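Local coordinates for protein 4-alpha-glucanotransferase (Corynebacterium glutamicum, PDB 5B68) that belongs to the amylomaltase (disproportionating enzyme) family of 4-alpha-glucanotransferases, built around a TIM-barrel-type domain with an N-terminal beta sandwich, at residues H65-V77 against D83-S95. Sequence-based numbering, arbitrary orientation.
Sequences HDREFTRPLPPSV and DELVFPVHVHDGS. With SO4 (sulfate ion), chain G.
Where the chain passes from helix 54-69 to strand 76-80 of the N-terminal beta sandwich, P72, L73 and P74 of the linker meet F87, P88, V89 and H90 of strand 86-92. One backbone hydrogen bond crosses, H90 N to P72 O at 3.0 Å. P72 O also receives a CA-H...O contact from V89 CA; having no N-H to offer in return, P72 gives H90 O only a weak contact from its CA, at 3.3 Å. H90 reaches into the helix end: its CG lies anti to the carbonyl carbon (chi1 -60°), which brings one imidazole face under F69, whose CA sits 4.1 Å from the ring centroid in a CH-pi contact. The F69 and H90 rings themselves meet obliquely, planes at 46°. Farther along, L73 CD2 touches V89 CG2 at 3.8 Å and F87 CE2, branched and flat apolar groups filling the interior. P74 lays CG against F87 CB, and V77 CG1 meets L85 CD2 at 3.5 Å. A water donates to both R71 O and P88 O, joining two carbonyls that cannot bond each other. R71 NE holds E68 OE2 at 2.8 Å in a salt bridge, while R71 NH1 pairs with E437. Strand 86-92 is antiparallel to 126-134, strand 76-80 runs parallel to 153-162, and L146 of strand 142-150 packs on both V77 and F87.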
# COMPACT_ATOMS: atom_id res chain seq x y z
N HIS A 65 19.61 17.56 -22.06
CA HIS A 65 19.18 18.97 -22.23
C HIS A 65 18.50 19.17 -23.57
O HIS A 65 17.50 19.84 -23.66
CB HIS A 65 20.33 19.96 -21.98
CG HIS A 65 20.83 19.92 -20.60
ND1 HIS A 65 20.07 20.32 -19.52
CD2 HIS A 65 22.04 19.57 -20.09
CE1 HIS A 65 20.78 20.21 -18.41
NE2 HIS A 65 21.97 19.74 -18.74
N ASP A 66 18.99 18.52 -24.59
CA ASP A 66 18.39 18.66 -25.89
C ASP A 66 16.97 18.04 -25.97
O ASP A 66 16.07 18.60 -26.54
CB ASP A 66 19.27 18.03 -26.98
CG ASP A 66 20.52 18.81 -27.26
OD1 ASP A 66 20.71 19.91 -26.74
OD2 ASP A 66 21.34 18.22 -27.98
N ARG A 67 16.81 16.87 -25.38
CA ARG A 67 15.53 16.23 -25.36
C ARG A 67 14.55 17.03 -24.53
O ARG A 67 13.39 17.13 -24.92
CB ARG A 67 15.68 14.78 -24.90
CG ARG A 67 16.13 13.91 -26.12
CD ARG A 67 16.84 12.62 -25.74
NE ARG A 67 17.34 11.94 -26.95
CZ ARG A 67 18.13 10.87 -26.92
NH1 ARG A 67 18.52 10.35 -25.76
NH2 ARG A 67 18.54 10.29 -28.05
N GLU A 68 15.02 17.66 -23.45
CA GLU A 68 14.14 18.53 -22.66
C GLU A 68 13.71 19.72 -23.48
O GLU A 68 12.55 20.13 -23.39
CB GLU A 68 14.77 19.04 -21.39
CG GLU A 68 14.83 18.01 -20.26
CD GLU A 68 13.48 17.45 -19.94
OE1 GLU A 68 12.67 18.23 -19.40
OE2 GLU A 68 13.23 16.27 -20.23
N PHE A 69 14.62 20.21 -24.31
CA PHE A 69 14.33 21.40 -25.14
C PHE A 69 13.39 21.14 -26.27
O PHE A 69 12.79 22.09 -26.80
CB PHE A 69 15.65 22.11 -25.58
CG PHE A 69 15.46 23.56 -25.85
CD1 PHE A 69 15.40 24.44 -24.79
CD2 PHE A 69 15.20 24.02 -27.16
CE1 PHE A 69 15.21 25.80 -25.04
CE2 PHE A 69 15.00 25.35 -27.41
CZ PHE A 69 14.96 26.24 -26.34
N THR A 70 13.20 19.87 -26.67
CA THR A 70 12.30 19.51 -27.76
C THR A 70 11.03 18.84 -27.27
O THR A 70 10.23 18.36 -28.06
CB THR A 70 13.03 18.65 -28.79
OG1 THR A 70 13.59 17.49 -28.14
CG2 THR A 70 14.16 19.47 -29.33
N ARG A 71 10.76 18.85 -25.97
CA ARG A 71 9.47 18.40 -25.43
C ARG A 71 8.40 19.44 -25.73
O ARG A 71 8.47 20.55 -25.21
CB ARG A 71 9.53 18.27 -23.90
CG ARG A 71 10.21 17.01 -23.35
CD ARG A 71 9.92 16.88 -21.85
NE ARG A 71 10.63 15.74 -21.26
CZ ARG A 71 10.22 14.47 -21.36
NH1 ARG A 71 10.96 13.50 -20.78
NH2 ARG A 71 9.12 14.18 -22.02
N PRO A 72 7.43 19.09 -26.54
CA PRO A 72 6.49 20.13 -26.90
C PRO A 72 5.67 20.60 -25.70
O PRO A 72 5.51 21.83 -25.51
CB PRO A 72 5.63 19.46 -27.98
CG PRO A 72 6.52 18.42 -28.59
CD PRO A 72 7.28 17.88 -27.40
N LEU A 73 5.19 19.64 -24.89
CA LEU A 73 4.61 19.90 -23.60
C LEU A 73 5.43 19.16 -22.55
O LEU A 73 6.16 18.22 -22.90
CB LEU A 73 3.18 19.42 -23.51
CG LEU A 73 2.16 20.32 -24.26
CD1 LEU A 73 0.88 19.63 -24.47
CD2 LEU A 73 1.96 21.64 -23.50
N PRO A 74 5.22 19.48 -21.29
CA PRO A 74 5.88 18.69 -20.26
C PRO A 74 5.32 17.26 -20.28
O PRO A 74 4.26 16.98 -20.88
CB PRO A 74 5.55 19.42 -18.95
CG PRO A 74 5.20 20.79 -19.40
CD PRO A 74 4.55 20.67 -20.72
N PRO A 75 6.05 16.34 -19.64
CA PRO A 75 5.51 14.95 -19.55
C PRO A 75 4.09 14.95 -19.01
O PRO A 75 3.24 14.26 -19.57
CB PRO A 75 6.44 14.28 -18.51
CG PRO A 75 7.69 15.08 -18.56
CD PRO A 75 7.35 16.50 -18.90
N SER A 76 3.86 15.73 -17.93
CA SER A 76 2.53 16.10 -17.43
C SER A 76 2.71 17.33 -16.52
O SER A 76 3.84 17.68 -16.21
CB SER A 76 1.84 14.96 -16.72
OG SER A 76 2.70 14.37 -15.73
N VAL A 77 1.61 17.93 -16.08
CA VAL A 77 1.64 19.08 -15.21
C VAL A 77 0.68 18.86 -14.06
O VAL A 77 -0.50 18.54 -14.27
CB VAL A 77 1.18 20.32 -16.00
CG1 VAL A 77 1.05 21.51 -15.04
CG2 VAL A 77 2.11 20.60 -17.19
N ASP A 83 -3.30 27.31 -7.62
CA ASP A 83 -1.99 27.75 -8.13
C ASP A 83 -2.05 28.06 -9.61
O ASP A 83 -2.50 27.25 -10.39
CB ASP A 83 -0.92 26.72 -7.81
CG ASP A 83 0.49 27.15 -8.24
OD1 ASP A 83 0.77 28.38 -8.29
OD2 ASP A 83 1.31 26.24 -8.51
N GLU A 84 -1.65 29.28 -9.98
CA GLU A 84 -1.54 29.68 -11.37
C GLU A 84 -0.18 29.26 -11.93
O GLU A 84 0.71 30.05 -12.17
CB GLU A 84 -1.74 31.20 -11.52
CG GLU A 84 -3.14 31.64 -11.19
CD GLU A 84 -3.26 33.17 -11.26
OE1 GLU A 84 -2.99 33.83 -10.26
OE2 GLU A 84 -3.57 33.70 -12.32
N LEU A 85 0.01 27.96 -12.10
CA LEU A 85 1.27 27.40 -12.38
C LEU A 85 1.73 27.73 -13.81
O LEU A 85 0.91 27.68 -14.72
CB LEU A 85 1.18 25.89 -12.17
CG LEU A 85 2.44 25.09 -12.50
CD1 LEU A 85 2.55 23.93 -11.54
CD2 LEU A 85 2.47 24.52 -13.90
N VAL A 86 3.03 27.98 -13.94
CA VAL A 86 3.65 28.37 -15.21
C VAL A 86 4.39 27.15 -15.75
O VAL A 86 5.18 26.56 -15.04
CB VAL A 86 4.56 29.58 -15.06
CG1 VAL A 86 5.28 29.90 -16.36
CG2 VAL A 86 3.74 30.80 -14.57
N PHE A 87 4.20 26.82 -17.03
CA PHE A 87 4.89 25.66 -17.67
C PHE A 87 5.47 26.10 -19.06
O PHE A 87 4.98 27.04 -19.69
CB PHE A 87 3.94 24.45 -17.82
CG PHE A 87 2.75 24.71 -18.69
CD1 PHE A 87 1.60 25.35 -18.19
CD2 PHE A 87 2.78 24.39 -20.02
CE1 PHE A 87 0.55 25.65 -19.01
CE2 PHE A 87 1.69 24.70 -20.84
CZ PHE A 87 0.58 25.29 -20.35
N PRO A 88 6.49 25.39 -19.53
CA PRO A 88 7.15 25.60 -20.82
C PRO A 88 6.50 24.82 -21.93
O PRO A 88 5.99 23.73 -21.73
CB PRO A 88 8.60 25.14 -20.57
CG PRO A 88 8.39 24.04 -19.58
CD PRO A 88 7.25 24.43 -18.71
N VAL A 89 6.45 25.43 -23.10
CA VAL A 89 6.08 24.78 -24.35
C VAL A 89 7.26 24.98 -25.34
O VAL A 89 7.89 26.05 -25.34
CB VAL A 89 4.81 25.44 -24.88
CG1 VAL A 89 4.54 25.14 -26.34
CG2 VAL A 89 3.59 25.02 -24.06
N HIS A 90 7.57 23.96 -26.14
CA HIS A 90 8.58 24.04 -27.17
C HIS A 90 7.93 23.80 -28.52
O HIS A 90 7.21 22.80 -28.70
CB HIS A 90 9.68 23.04 -26.93
CG HIS A 90 10.37 23.24 -25.62
ND1 HIS A 90 11.21 24.31 -25.39
CD2 HIS A 90 10.22 22.62 -24.44
CE1 HIS A 90 11.64 24.27 -24.14
NE2 HIS A 90 11.03 23.28 -23.53
N VAL A 91 8.16 24.72 -29.46
CA VAL A 91 7.67 24.60 -30.85
C VAL A 91 8.81 24.94 -31.84
O VAL A 91 9.79 25.61 -31.46
CB VAL A 91 6.47 25.52 -31.14
CG1 VAL A 91 5.25 25.11 -30.38
CG2 VAL A 91 6.82 26.99 -30.86
N HIS A 92 8.69 24.50 -33.10
CA HIS A 92 9.64 24.97 -34.13
C HIS A 92 9.59 26.53 -34.16
O HIS A 92 8.53 27.10 -34.14
CB HIS A 92 9.24 24.46 -35.49
CG HIS A 92 9.36 22.98 -35.65
ND1 HIS A 92 9.60 22.12 -34.59
CD2 HIS A 92 9.21 22.20 -36.74
CE1 HIS A 92 9.60 20.87 -35.04
NE2 HIS A 92 9.37 20.90 -36.33
N ASP A 93 10.73 27.16 -34.12
CA ASP A 93 10.79 28.61 -33.96
C ASP A 93 10.03 29.33 -35.11
O ASP A 93 10.14 28.94 -36.25
CB ASP A 93 12.23 29.06 -33.87
CG ASP A 93 12.39 30.52 -33.51
OD1 ASP A 93 11.75 31.04 -32.57
OD2 ASP A 93 13.24 31.13 -34.13
N GLY A 94 9.10 30.19 -34.74
CA GLY A 94 8.25 30.83 -35.73
C GLY A 94 6.98 30.12 -36.09
O GLY A 94 6.18 30.69 -36.81
N SER A 95 6.73 28.91 -35.57
CA SER A 95 5.44 28.26 -35.79
C SER A 95 4.52 28.58 -34.55
O SER A 95 5.06 29.07 -33.51
CB SER A 95 5.69 26.74 -36.03
OG SER A 95 6.10 26.14 -34.80
S SO4 G . 20.83 7.40 -27.07
O1 SO4 G . 20.05 7.90 -25.92
O2 SO4 G . 20.53 8.26 -28.26
O3 SO4 G . 22.28 7.52 -26.81
O4 SO4 G . 20.33 5.99 -27.23
O HOH W 1 7.58 21.62 -22.63